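Local atomic coordinates of EccC5 (Mycobacterium xenopi RIVM700367, PDB entry 7B9F), a protein that is an FtsK/SpoIIIE-type ATPase component of the ESX-5 type VII secretion system, probably powering export of proteins across the mycobacterial inner membrane. Residues 168-173 and 379-384; 124-129 and 207-212. One frame throughout, in Å; residues are numbered along the deposited sequence.

Contact 1 of 2, residues 168-173 and 379-384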
loop_
_atom_site.group_PDB
_atom_site.type_symbol
_atom_site.label_atom_id
_atom_site.label_comp_id
_atom_site.label_asym_id
_atom_site.label_seq_id
_atom_site.Cartn_x
_atom_site.Cartn_y
_atom_site.Cartn_z
ATOM N N GLY C 168 -4.341 7.072 28.756
ATOM C CA GLY C 168 -3.194 6.838 29.606
ATOM C C GLY C 168 -3.199 5.437 30.164
ATOM O O GLY C 168 -3.888 4.556 29.654
ATOM N N MET C 169 -2.417 5.238 31.219
ATOM C CA MET C 169 -2.260 3.939 31.853
ATOM C C MET C 169 -3.335 3.705 32.898
ATOM O O MET C 169 -3.865 4.646 33.486
ATOM C CB MET C 169 -0.907 3.839 32.541
ATOM C CG MET C 169 0.254 3.854 31.622
ATOM S SD MET C 169 1.794 3.673 32.522
ATOM C CE MET C 169 1.924 5.294 33.259
ATOM N N THR C 170 -3.626 2.433 33.150
ATOM C CA THR C 170 -4.438 2.062 34.300
ATOM C C THR C 170 -4.106 0.631 34.683
ATOM O O THR C 170 -3.610 -0.142 33.863
ATOM C CB THR C 170 -5.934 2.214 34.021
ATOM O OG1 THR C 170 -6.665 1.994 35.231
ATOM C CG2 THR C 170 -6.388 1.229 32.990
ATOM N N ARG C 171 -4.354 0.298 35.938
ATOM C CA ARG C 171 -4.037 -1.061 36.344
ATOM C C ARG C 171 -5.125 -2.015 35.858
ATOM O O ARG C 171 -6.297 -1.641 35.803
ATOM C CB ARG C 171 -3.876 -1.151 37.862
ATOM C CG ARG C 171 -5.123 -0.896 38.660
ATOM C CD ARG C 171 -4.888 -1.175 40.126
ATOM N NE ARG C 171 -6.008 -0.734 40.947
ATOM C CZ ARG C 171 -7.127 -1.427 41.120
ATOM N NH1 ARG C 171 -7.284 -2.604 40.534
ATOM N NH2 ARG C 171 -8.093 -0.942 41.885
ATOM N N PRO C 172 -4.769 -3.226 35.467
ATOM C CA PRO C 172 -5.739 -4.137 34.867
ATOM C C PRO C 172 -6.647 -4.749 35.922
ATOM O O PRO C 172 -6.541 -4.471 37.110
ATOM C CB PRO C 172 -4.854 -5.196 34.220
ATOM C CG PRO C 172 -3.702 -5.261 35.105
ATOM C CD PRO C 172 -3.441 -3.847 35.535
ATOM N N GLU C 173 -7.557 -5.596 35.454
ATOM C CA GLU C 173 -8.456 -6.298 36.350
ATOM C C GLU C 173 -7.844 -7.560 36.929
ATOM O O GLU C 173 -8.336 -8.051 37.948
ATOM C CB GLU C 173 -9.748 -6.647 35.618
ATOM C CG GLU C 173 -10.669 -5.467 35.317
ATOM C CD GLU C 173 -11.466 -4.953 36.512
ATOM O OE1 GLU C 173 -12.640 -4.586 36.304
ATOM O OE2 GLU C 173 -10.949 -4.900 37.648
ATOM N N ARG C 379 -4.739 8.489 41.275
ATOM C CA ARG C 379 -5.961 8.183 41.993
ATOM C C ARG C 379 -6.289 6.713 41.822
ATOM O O ARG C 379 -5.860 6.075 40.859
ATOM C CB ARG C 379 -7.123 9.030 41.499
ATOM C CG ARG C 379 -7.012 10.481 41.874
ATOM C CD ARG C 379 -8.178 11.276 41.352
ATOM N NE ARG C 379 -8.179 12.615 41.914
ATOM C CZ ARG C 379 -8.867 12.956 42.993
ATOM N NH1 ARG C 379 -9.607 12.056 43.614
ATOM N NH2 ARG C 379 -8.813 14.191 43.452
ATOM N N ASP C 380 -7.037 6.175 42.775
ATOM C CA ASP C 380 -7.464 4.789 42.683
ATOM C C ASP C 380 -8.441 4.624 41.532
ATOM O O ASP C 380 -9.259 5.505 41.261
ATOM C CB ASP C 380 -8.111 4.347 43.988
ATOM C CG ASP C 380 -8.728 2.971 43.893
ATOM O OD1 ASP C 380 -8.156 2.104 43.199
ATOM O OD2 ASP C 380 -9.795 2.760 44.500
ATOM N N ARG C 381 -8.342 3.490 40.841
ATOM C CA ARG C 381 -9.209 3.244 39.700
ATOM C C ARG C 381 -10.658 3.049 40.120
ATOM O O ARG C 381 -11.570 3.433 39.381
ATOM C CB ARG C 381 -8.709 2.031 38.925
ATOM C CG ARG C 381 -9.461 1.735 37.655
ATOM C CD ARG C 381 -9.212 0.312 37.242
ATOM N NE ARG C 381 -9.818 -0.603 38.194
ATOM C CZ ARG C 381 -9.685 -1.919 38.144
ATOM N NH1 ARG C 381 -8.964 -2.474 37.186
ATOM N NH2 ARG C 381 -10.270 -2.678 39.055
ATOM N N ASP C 382 -10.899 2.480 41.296
ATOM C CA ASP C 382 -12.269 2.172 41.680
ATOM C C ASP C 382 -12.921 3.258 42.524
ATOM O O ASP C 382 -14.101 3.559 42.330
ATOM C CB ASP C 382 -12.319 0.847 42.434
ATOM C CG ASP C 382 -11.817 -0.308 41.605
ATOM O OD1 ASP C 382 -11.877 -0.213 40.362
ATOM O OD2 ASP C 382 -11.369 -1.314 42.192
ATOM N N THR C 383 -12.189 3.855 43.460
ATOM C CA THR C 383 -12.787 4.755 44.434
ATOM C C THR C 383 -12.428 6.215 44.223
ATOM O O THR C 383 -12.906 7.061 44.981
ATOM C CB THR C 383 -12.375 4.345 45.845
ATOM O OG1 THR C 383 -10.965 4.543 45.996
ATOM C CG2 THR C 383 -12.700 2.890 46.080
ATOM N N TRP C 384 -11.576 6.524 43.250
ATOM C CA TRP C 384 -11.118 7.870 42.919
ATOM C C TRP C 384 -10.393 8.561 44.064
ATOM O O TRP C 384 -10.213 9.779 44.025
ATOM C CB TRP C 384 -12.265 8.761 42.434
ATOM C CG TRP C 384 -13.116 8.126 41.416
ATOM C CD1 TRP C 384 -14.362 7.626 41.592
ATOM C CD2 TRP C 384 -12.791 7.925 40.045
ATOM N NE1 TRP C 384 -14.838 7.120 40.413
ATOM C CE2 TRP C 384 -13.886 7.291 39.447
ATOM C CE3 TRP C 384 -11.674 8.216 39.266
ATOM C CZ2 TRP C 384 -13.899 6.945 38.110
ATOM C CZ3 TRP C 384 -11.690 7.873 37.942
ATOM C CH2 TRP C 384 -12.792 7.241 37.376
#
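A salt-bridge network joins the end of strand 162-170 to the loop between strands 373-376 and 392-397. Arg171 and Glu173 supply it from one side, and Asp380, Arg381 and Asp382 from the other. Arg381 reaches across. Its CG lies anti to the backbone N (chi1 -175°), and the chain bends at chi3, so the guanidinium arrives beside the backbone of 171-173. Arg381 NH2 meets Glu173 OE2 at 2.7 Å in a salt bridge whose hydrogen bond is weak and bent, the carboxylate and guanidinium planes 78° apart. Arg381 NH1 gives a weak hydrogen bond to Arg171 O at 3.1 Å. Within its own loop, Arg381 turns NE and NH2 side-on to one oxygen, Asp382 OD1. This grip holds the rotation of the guanidinium. Thr170 OG1 packs on Arg381 CD at 3.7 Å.

The extended Arg171 chain brings NH1 over one face of the Arg381 guanidinium, toward its rim, with the two planes 41° apart. Arg171 NH1 lies 3.3 Å from Arg381 NH2, a pair of like charges that the surrounding carboxylates probably offset. Asp380 OD2 accepts from the backbone N and OG1 of Thr383; the first bond is an Asx motif. At the outer end, Arg171 NH2 makes weak salt-bridge bonds to Asp380 OD1 and Asp382 OD2, each 3.3 Å long. The Asp380 carboxylate is nearly coplanar with the guanidinium; that of Asp382 stands nearly at right angles.

Contact 2 of 2, residues 124-129 and 207-212; sequences SMDANY and YNLPKM
Leu209 of strand 209-214 points its side chain at helix 97-132 and meets Met125, Asp126 and Tyr129, with Arg130 beside them. CB leaves the strand toward the helix. CG, anti to the carbonyl carbon (chi1 -72°), sends CD1 to Met125 and CD2 to Asp126. CD1 meets the methyl end of Met125, with CE at 3.6 Å, and it also lies 4.2 Å from Tyr129 CD2. CD2 rests against the carboxyl group of Asp126, 3.3 Å from Asp126 OD1, and near its CG and CB. The polar end of Asp126 is engaged elsewhere: OD1 forms a salt bridge with Arg130 on the same helix, and OD2 is hydrogen-bonded to the backbone of another protein chain.

One turn further along the helix, Tyr129 continues the contact. Its CB packs on Pro210 CD at 4.1 Å. The ring lies between two methionines. Met125 CG sits over one face, toward the rim. Met212 CE lies over the centre of the opposite face, 4.3 Å above the plane. Met212 SD is 5.2 Å from the ring centroid and only 10° off the ring normal, a Met-aromatic contact at a distance. No hydrogen bond crosses between the two segments.

Asn208 and Leu209 form a G1 beta bulge opposite Gly168 of the neighbouring strand 162-170. The helix and strand axes approach to 8.5 Å and cross at 52°. The arrangement is that of a helix packed mainly through apolar side chains on the outermost strand of the chain's mixed sheet.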
loop_
_atom_site.group_PDB
_atom_site.type_symbol
_atom_site.label_atom_id
_atom_site.label_comp_id
_atom_site.label_asym_id
_atom_site.label_seq_id
_atom_site.Cartn_x
_atom_site.Cartn_y
_atom_site.Cartn_z
ATOM N N SER C 124 -11.022 -7.077 27.185
ATOM C CA SER C 124 -12.360 -6.934 27.746
ATOM C C SER C 124 -12.537 -5.580 28.418
ATOM O O SER C 124 -13.536 -4.886 28.189
ATOM C CB SER C 124 -12.635 -8.052 28.744
ATOM O OG SER C 124 -13.832 -7.794 29.450
ATOM N N MET C 125 -11.556 -5.171 29.218
ATOM C CA MET C 125 -11.681 -3.905 29.934
ATOM C C MET C 125 -11.577 -2.713 28.982
ATOM O O MET C 125 -12.236 -1.685 29.181
ATOM C CB MET C 125 -10.652 -3.846 31.059
ATOM C CG MET C 125 -10.716 -2.608 31.907
ATOM S SD MET C 125 -9.494 -2.669 33.223
ATOM C CE MET C 125 -7.996 -2.441 32.294
ATOM N N ASP C 126 -10.760 -2.843 27.935
ATOM C CA ASP C 126 -10.692 -1.833 26.883
ATOM C C ASP C 126 -12.038 -1.637 26.211
ATOM O O ASP C 126 -12.490 -0.501 26.023
ATOM C CB ASP C 126 -9.658 -2.249 25.841
ATOM C CG ASP C 126 -9.496 -1.233 24.733
ATOM O OD1 ASP C 126 -9.895 -0.068 24.907
ATOM O OD2 ASP C 126 -8.989 -1.607 23.659
ATOM N N ALA C 127 -12.665 -2.736 25.791
ATOM C CA ALA C 127 -13.968 -2.644 25.151
ATOM C C ALA C 127 -14.983 -2.027 26.089
ATOM O O ALA C 127 -15.819 -1.229 25.659
ATOM C CB ALA C 127 -14.431 -4.022 24.692
ATOM N N ASN C 128 -14.892 -2.345 27.382
ATOM C CA ASN C 128 -15.824 -1.765 28.340
ATOM C C ASN C 128 -15.659 -0.253 28.427
ATOM O O ASN C 128 -16.625 0.496 28.248
ATOM C CB ASN C 128 -15.630 -2.397 29.708
ATOM C CG ASN C 128 -16.525 -1.788 30.740
ATOM O OD1 ASN C 128 -17.737 -1.933 30.680
ATOM N ND2 ASN C 128 -15.937 -1.090 31.695
ATOM N N TYR C 129 -14.433 0.219 28.653
ATOM C CA TYR C 129 -14.226 1.660 28.795
ATOM C C TYR C 129 -14.577 2.417 27.524
ATOM O O TYR C 129 -15.234 3.462 27.584
ATOM C CB TYR C 129 -12.792 1.969 29.204
ATOM C CG TYR C 129 -12.537 1.752 30.661
ATOM C CD1 TYR C 129 -13.587 1.630 31.546
ATOM C CD2 TYR C 129 -11.254 1.692 31.157
ATOM C CE1 TYR C 129 -13.369 1.435 32.874
ATOM C CE2 TYR C 129 -11.025 1.500 32.490
ATOM C CZ TYR C 129 -12.086 1.372 33.344
ATOM O OH TYR C 129 -11.871 1.179 34.684
ATOM N N TYR C 207 -2.055 -0.095 28.644
ATOM C CA TYR C 207 -1.612 1.132 28.011
ATOM C C TYR C 207 -2.680 1.620 27.045
ATOM O O TYR C 207 -3.365 0.815 26.410
ATOM C CB TYR C 207 -0.305 0.910 27.265
ATOM C CG TYR C 207 0.888 0.926 28.172
ATOM C CD1 TYR C 207 1.622 2.070 28.367
ATOM C CD2 TYR C 207 1.332 -0.239 28.763
ATOM C CE1 TYR C 207 2.722 2.074 29.185
ATOM C CE2 TYR C 207 2.438 -0.248 29.566
ATOM C CZ TYR C 207 3.127 0.913 29.776
ATOM O OH TYR C 207 4.235 0.908 30.584
ATOM N N ASN C 208 -2.814 2.943 26.949
ATOM C CA ASN C 208 -3.734 3.625 26.037
ATOM C C ASN C 208 -5.179 3.214 26.323
ATOM O O ASN C 208 -5.889 2.686 25.471
ATOM C CB ASN C 208 -3.348 3.364 24.575
ATOM C CG ASN C 208 -4.069 4.270 23.593
ATOM O OD1 ASN C 208 -5.084 4.881 23.899
ATOM N ND2 ASN C 208 -3.524 4.365 22.395
ATOM N N LEU C 209 -5.586 3.438 27.541
ATOM C CA LEU C 209 -6.982 3.366 27.903
ATOM C C LEU C 209 -7.472 4.739 28.334
ATOM O O LEU C 209 -6.663 5.576 28.741
ATOM C CB LEU C 209 -7.221 2.360 29.030
ATOM C CG LEU C 209 -7.082 0.905 28.632
ATOM C CD1 LEU C 209 -7.618 0.072 29.742
ATOM C CD2 LEU C 209 -7.853 0.644 27.377
ATOM N N PRO C 210 -8.769 5.020 28.211
ATOM C CA PRO C 210 -9.279 6.332 28.608
ATOM C C PRO C 210 -9.042 6.627 30.074
ATOM O O PRO C 210 -9.274 5.787 30.941
ATOM C CB PRO C 210 -10.772 6.226 28.306
ATOM C CG PRO C 210 -10.844 5.256 27.237
ATOM C CD PRO C 210 -9.808 4.239 27.528
ATOM N N LYS C 211 -8.579 7.838 30.343
ATOM C CA LYS C 211 -8.411 8.322 31.698
ATOM C C LYS C 211 -9.545 9.275 31.994
ATOM O O LYS C 211 -9.910 10.098 31.157
ATOM C CB LYS C 211 -7.077 9.021 31.885
ATOM C CG LYS C 211 -5.925 8.102 31.663
ATOM C CD LYS C 211 -5.926 7.008 32.692
ATOM C CE LYS C 211 -5.559 7.534 34.050
ATOM N NZ LYS C 211 -5.487 6.439 35.044
ATOM N N MET C 212 -10.114 9.148 33.173
ATOM C CA MET C 212 -11.349 9.826 33.481
ATOM C C MET C 212 -11.180 10.695 34.715
ATOM O O MET C 212 -10.241 10.534 35.493
ATOM C CB MET C 212 -12.465 8.817 33.689
ATOM C CG MET C 212 -13.046 8.262 32.422
ATOM S SD MET C 212 -12.196 6.775 31.898
ATOM C CE MET C 212 -12.560 5.705 33.280
#

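In the fold
Contacts 1 and 2 lie 10 Å apart between their centres and meet at the edge of one mixed sheet. Strands 162-170 and 209-214 are neighbours in it, and Gly168 N lies 2.8 Å from Leu209 O, a probable hydrogen bond. Thr170 CG2 also packs on Leu209 CD1. Contact 1 is partly buried and ties a strand end to a loop by charged groups. Contact 2 is buried and lays a long helix on the sheet by apolar groups. Helix 97-132 borders both, through two residues of contact 2 that reach Arg381. Charge dominates the more exposed loop side; at the helix-sheet interface apolar groups prevail, with Asp126 paired to Arg130 beside them.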